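Local atomic coordinates of possible adhesin (Caldicellulosiruptor kronotskyensis, PDB entry 4WA0), a protein that probably mediates attachment of this extremely thermophilic bacterium to cellulose as a tapirin, the chain here being its C-terminal beta-helix domain with a bound magnesium ion. Residues L231-L236 and L294-G298; S248-T252 and S341-D347. One frame throughout, in Å; residues are numbered along the deposited sequence.

Interaction 1: residues L231-L236 and L294-G298; sequences LLTTPL and LISRG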
loop_
_atom_site.group_PDB
_atom_site.type_symbol
_atom_site.label_atom_id
_atom_site.label_comp_id
_atom_site.label_asym_id
_atom_site.label_seq_id
_atom_site.Cartn_x
_atom_site.Cartn_y
_atom_site.Cartn_z
ATOM N N LEU A 231 -1.881 -16.219 -16.087
ATOM C CA LEU A 231 -0.883 -15.414 -16.729
ATOM C C LEU A 231 -0.000 -16.244 -17.638
ATOM O O LEU A 231 0.678 -17.181 -17.196
ATOM C CB LEU A 231 0.005 -14.750 -15.654
ATOM C CG LEU A 231 1.142 -13.873 -16.190
ATOM C CD1 LEU A 231 0.661 -12.751 -17.095
ATOM C CD2 LEU A 231 2.011 -13.343 -15.079
ATOM N N LEU A 232 0.060 -15.817 -18.877
ATOM C CA LEU A 232 0.929 -16.380 -19.907
ATOM C C LEU A 232 2.369 -15.964 -19.741
ATOM O O LEU A 232 2.670 -15.051 -18.996
ATOM C CB LEU A 232 0.474 -15.799 -21.228
ATOM C CG LEU A 232 -0.978 -16.081 -21.665
ATOM C CD1 LEU A 232 -1.323 -15.200 -22.877
ATOM C CD2 LEU A 232 -1.195 -17.542 -22.004
ATOM N N THR A 233 3.264 -16.594 -20.500
ATOM C CA THR A 233 4.684 -16.198 -20.515
ATOM C C THR A 233 5.115 -15.595 -21.842
ATOM O O THR A 233 6.285 -15.178 -21.962
ATOM C CB THR A 233 5.587 -17.406 -20.198
ATOM O OG1 THR A 233 5.178 -18.502 -21.027
ATOM C CG2 THR A 233 5.434 -17.798 -18.726
ATOM N N THR A 234 4.188 -15.567 -22.820
ATOM C CA THR A 234 4.309 -14.816 -24.054
ATOM C C THR A 234 4.882 -13.440 -23.736
ATOM O O THR A 234 4.372 -12.744 -22.834
ATOM C CB THR A 234 2.882 -14.562 -24.649
ATOM O OG1 THR A 234 2.072 -15.729 -24.489
ATOM C CG2 THR A 234 2.923 -14.267 -26.105
ATOM N N PRO A 235 5.897 -13.025 -24.458
ATOM C CA PRO A 235 6.298 -11.615 -24.246
ATOM C C PRO A 235 5.198 -10.634 -24.589
ATOM O O PRO A 235 4.418 -10.839 -25.557
ATOM C CB PRO A 235 7.441 -11.404 -25.223
ATOM C CG PRO A 235 7.559 -12.664 -26.019
ATOM C CD PRO A 235 6.906 -13.768 -25.235
ATOM N N LEU A 236 5.169 -9.548 -23.824
ATOM C CA LEU A 236 4.277 -8.468 -24.139
ATOM C C LEU A 236 4.553 -7.975 -25.585
ATOM O O LEU A 236 5.715 -7.943 -26.075
ATOM C CB LEU A 236 4.458 -7.332 -23.099
ATOM C CG LEU A 236 4.158 -7.683 -21.624
ATOM C CD1 LEU A 236 4.337 -6.488 -20.662
ATOM C CD2 LEU A 236 2.756 -8.283 -21.451
ATOM N N LEU A 294 0.408 1.501 -18.426
ATOM C CA LEU A 294 1.782 1.098 -18.717
ATOM C C LEU A 294 1.906 -0.320 -18.167
ATOM O O LEU A 294 1.639 -0.563 -16.968
ATOM C CB LEU A 294 2.751 2.008 -17.961
ATOM C CG LEU A 294 2.773 3.471 -18.392
ATOM C CD1 LEU A 294 3.682 4.263 -17.454
ATOM C CD2 LEU A 294 3.100 3.724 -19.859
ATOM N N ILE A 295 2.307 -1.259 -19.016
ATOM C CA ILE A 295 2.436 -2.669 -18.644
ATOM C C ILE A 295 3.802 -3.184 -19.088
ATOM O O ILE A 295 4.153 -3.043 -20.268
ATOM C CB ILE A 295 1.329 -3.515 -19.267
ATOM C CG1 ILE A 295 -0.059 -2.851 -19.015
ATOM C CG2 ILE A 295 1.399 -4.933 -18.736
ATOM C CD1 ILE A 295 -1.202 -3.708 -19.331
ATOM N N SER A 296 4.548 -3.690 -18.112
ATOM C CA SER A 296 5.926 -4.163 -18.318
ATOM C C SER A 296 6.245 -5.432 -17.548
ATOM O O SER A 296 5.549 -5.807 -16.515
ATOM C CB SER A 296 6.839 -3.019 -17.963
ATOM O OG SER A 296 8.165 -3.296 -18.393
ATOM N N ARG A 297 7.318 -6.138 -17.970
ATOM C CA ARG A 297 7.908 -7.135 -17.086
ATOM C C ARG A 297 9.250 -6.706 -16.564
ATOM O O ARG A 297 9.981 -7.517 -16.009
ATOM C CB ARG A 297 8.043 -8.518 -17.769
ATOM C CG ARG A 297 6.693 -9.144 -18.069
ATOM C CD ARG A 297 6.802 -10.627 -18.314
ATOM N NE ARG A 297 5.528 -11.337 -18.347
ATOM C CZ ARG A 297 4.763 -11.529 -19.416
ATOM N NH1 ARG A 297 5.024 -10.986 -20.574
ATOM N NH2 ARG A 297 3.655 -12.271 -19.283
ATOM N N GLY A 298 9.569 -5.450 -16.741
ATOM C CA GLY A 298 10.696 -4.824 -16.098
ATOM C C GLY A 298 10.336 -3.534 -15.444
ATOM O O GLY A 298 9.177 -3.337 -15.022
HETATM O O HOH W 1 4.848 -14.158 -16.713
HETATM O O HOH W 2 2.000 -12.504 -21.566
#

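Interaction 2: residues S248-T252 and S341-D347; sequences STADT and SPPIQQD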
loop_
_atom_site.group_PDB
_atom_site.type_symbol
_atom_site.label_atom_id
_atom_site.label_comp_id
_atom_site.label_asym_id
_atom_site.label_seq_id
_atom_site.Cartn_x
_atom_site.Cartn_y
_atom_site.Cartn_z
ATOM N N SER A 248 1.683 -0.917 -28.468
ATOM C CA SER A 248 0.575 -0.105 -28.006
ATOM C C SER A 248 -0.730 -0.486 -28.655
ATOM O O SER A 248 -0.744 -0.926 -29.808
ATOM C CB SER A 248 0.845 1.368 -28.309
ATOM O OG SER A 248 1.077 1.659 -29.669
ATOM N N THR A 249 -1.829 -0.242 -27.936
ATOM C CA THR A 249 -3.141 -0.281 -28.505
ATOM C C THR A 249 -3.862 0.935 -27.987
ATOM O O THR A 249 -3.843 1.196 -26.759
ATOM C CB THR A 249 -3.846 -1.556 -28.043
ATOM O OG1 THR A 249 -3.047 -2.700 -28.373
ATOM C CG2 THR A 249 -5.291 -1.725 -28.578
ATOM N N ALA A 250 -4.576 1.621 -28.896
ATOM C CA ALA A 250 -5.337 2.811 -28.505
ATOM C C ALA A 250 -6.842 2.616 -28.676
ATOM O O ALA A 250 -7.291 1.774 -29.472
ATOM C CB ALA A 250 -4.875 3.983 -29.248
ATOM N N ASP A 251 -7.548 3.295 -27.805
ATOM C CA ASP A 251 -8.996 3.482 -27.919
ATOM C C ASP A 251 -9.318 4.951 -28.096
ATOM O O ASP A 251 -9.291 5.729 -27.116
ATOM C CB ASP A 251 -9.690 2.854 -26.726
ATOM C CG ASP A 251 -11.238 2.971 -26.777
ATOM O OD1 ASP A 251 -11.841 3.478 -27.779
ATOM O OD2 ASP A 251 -11.842 2.566 -25.725
ATOM N N THR A 252 -9.650 5.322 -29.339
ATOM C CA THR A 252 -9.916 6.702 -29.668
ATOM C C THR A 252 -11.432 6.960 -29.746
ATOM O O THR A 252 -11.850 8.032 -30.137
ATOM C CB THR A 252 -9.222 7.115 -31.008
ATOM O OG1 THR A 252 -9.621 6.209 -32.032
ATOM C CG2 THR A 252 -7.733 7.049 -30.814
ATOM N N SER A 341 -10.922 1.323 -20.584
ATOM C CA SER A 341 -12.165 1.138 -21.332
ATOM C C SER A 341 -12.282 -0.351 -21.696
ATOM O O SER A 341 -11.304 -1.082 -21.726
ATOM C CB SER A 341 -12.165 1.939 -22.592
ATOM O OG SER A 341 -11.119 1.512 -23.442
ATOM N N PRO A 342 -13.476 -0.780 -22.119
ATOM C CA PRO A 342 -13.646 -2.204 -22.388
ATOM C C PRO A 342 -12.732 -2.783 -23.501
ATOM O O PRO A 342 -12.151 -3.869 -23.279
ATOM C CB PRO A 342 -15.150 -2.357 -22.616
ATOM C CG PRO A 342 -15.745 -1.206 -21.841
ATOM C CD PRO A 342 -14.763 -0.077 -21.929
ATOM N N PRO A 343 -12.505 -2.023 -24.582
ATOM C CA PRO A 343 -11.594 -2.558 -25.572
ATOM C C PRO A 343 -10.183 -2.677 -25.053
ATOM O O PRO A 343 -9.469 -3.623 -25.445
ATOM C CB PRO A 343 -11.655 -1.557 -26.700
ATOM C CG PRO A 343 -12.995 -0.930 -26.575
ATOM C CD PRO A 343 -13.251 -0.858 -25.102
ATOM N N ILE A 344 -9.748 -1.721 -24.230
ATOM C CA ILE A 344 -8.389 -1.817 -23.706
ATOM C C ILE A 344 -8.284 -2.931 -22.653
ATOM O O ILE A 344 -7.310 -3.707 -22.649
ATOM C CB ILE A 344 -7.961 -0.459 -23.074
ATOM C CG1 ILE A 344 -7.965 0.637 -24.127
ATOM C CG2 ILE A 344 -6.645 -0.637 -22.366
ATOM C CD1 ILE A 344 -6.979 0.340 -25.262
ATOM N N GLN A 345 -9.315 -3.093 -21.819
ATOM C CA GLN A 345 -9.400 -4.268 -20.928
ATOM C C GLN A 345 -9.279 -5.564 -21.687
ATOM O O GLN A 345 -8.506 -6.481 -21.345
ATOM C CB GLN A 345 -10.746 -4.317 -20.187
ATOM C CG GLN A 345 -11.095 -3.238 -19.156
ATOM C CD GLN A 345 -12.566 -3.268 -18.647
ATOM O OE1 GLN A 345 -13.094 -4.310 -18.288
ATOM N NE2 GLN A 345 -13.230 -2.100 -18.617
ATOM N N GLN A 346 -10.015 -5.678 -22.785
ATOM C CA GLN A 346 -9.995 -6.903 -23.545
ATOM C C GLN A 346 -8.579 -7.145 -24.149
ATOM O O GLN A 346 -8.058 -8.267 -24.180
ATOM C CB GLN A 346 -11.031 -6.829 -24.651
ATOM C CG GLN A 346 -11.113 -8.063 -25.508
ATOM C CD GLN A 346 -11.478 -9.268 -24.641
ATOM O OE1 GLN A 346 -12.581 -9.332 -24.080
ATOM N NE2 GLN A 346 -10.504 -10.192 -24.440
ATOM N N ASP A 347 -7.953 -6.084 -24.631
ATOM C CA ASP A 347 -6.620 -6.178 -25.283
ATOM C C ASP A 347 -5.597 -6.682 -24.280
ATOM O O ASP A 347 -4.743 -7.520 -24.595
ATOM C CB ASP A 347 -6.163 -4.813 -25.776
ATOM C CG ASP A 347 -4.887 -4.889 -26.617
ATOM O OD1 ASP A 347 -4.980 -5.401 -27.736
ATOM O OD2 ASP A 347 -3.861 -4.353 -26.217
#

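Interaction 1: residues L231-L236 and L294-G298
The backbone oxygen T234 O takes a hydrogen bond from R297 NH1 at 2.9 Å and a second from water 2 at 2.7 Å. The direct bond is bent, with an N-H...O angle of 132°. T234 O also lies 34° out of the guanidinium plane. Water 2 sits in that plane, at the edge, and accepts from R297 NH2 at 2.8 Å. Arginine and water thus grip one carbonyl together. Water 1 makes a looser bridge: it donates to L232 O and accepts weakly from R297 NE. L232 O is also near R297 NH2, but the angle is too poor for a hydrogen bond. R297 reaches the loop because its chain is extended from CG to NE.

Leucines flank the charged group. CG and CD2 of L236 both lie 3.6 Å from R297 NH1, and CD1 of L231 lies 3.7 Å from R297 NH2. L236 CD1 turns instead to the strand, where it meets I295 CG2 at 3.8 Å and packs over the backbone of I295 and S296. E264 forms a salt bridge with R297 NH1 and accepts from L236 N, so it ties both segments together. S296 OG accepts from G298 N in an ST turn where strand 291-296 finishes, and it is also hydrogen-bonded to G263 O of strand 258-263. The arrangement is that of a long loop pinned by an arginine to the end of a beta-helix strand.

Interaction 2: residues S248-T252 and S341-D347
T249 and D251 point from strand 248-251 toward helix 342-347, which lies against the strand in an antiparallel sense. The two axes make an angle of 159° and approach to 8.3 Å. This is a helix packed beside an edge strand of the beta-helix domain. The helix belongs to the C-terminal part of the chain.

Two hydrogen bonds hold the contact, one toward each end of the facing strand. At the start of the helix, S341 OG donates to D251 OD2 at 2.6 Å. It comes in on the anti lone pair, away from the other carboxylate oxygen. S341 is the N-cap residue, so this bond ties the strand to the helix start. The nearby helix N-terminus would probably help stabilise the negative charge of D251. The other oxygen, D251 OD1, is bonded to S253 OG. Six residues after S341, T249 OG1 donates to D347 OD2. D347 OD2 also has Y262 OH as a partner, from the neighbouring strand 258-263.

Van der Waals packing adds to these bonds, with I344 between them. I344 inserts CD1 against the strand backbone, 3.6 Å from T249 O. Its CG1 packs on D251 CB at 3.8 Å. P343 and T249 touch carboxylates instead. The ring of P343 lies beside that of D251, with CG and CD each 3.8 Å from D251 OD2. T249 CG2 rests near the D347 carboxylate, 3.7 Å from D347 CG. With D347 CG anti to the backbone N (chi1 -172°), the carboxylate reaches across to the threonine. T249 OG1 meets D347 OD2 at 2.8 Å, from above the carboxylate plane and 45° out of it.

The centres of interactions 1 and 2 are 16 Å apart, and their nearest atoms are about 7 Å apart without touching. Their segments alternate along the chain: 231-236, 248-252, 294-298, then 341-347. Strand 258-263 lies between strands 291-296 and 247-251 and pairs with both. Helix 342-352 is a second shared element. Its first turns form interaction 2, while I348 touches I295 and T352 touches L231 of interaction 1. Both contacts therefore lie in the same end region of the beta-helix. There the loop and edge strand around the magnesium site, which includes D239 and L246, are joined to the later strands and the C-terminal helix.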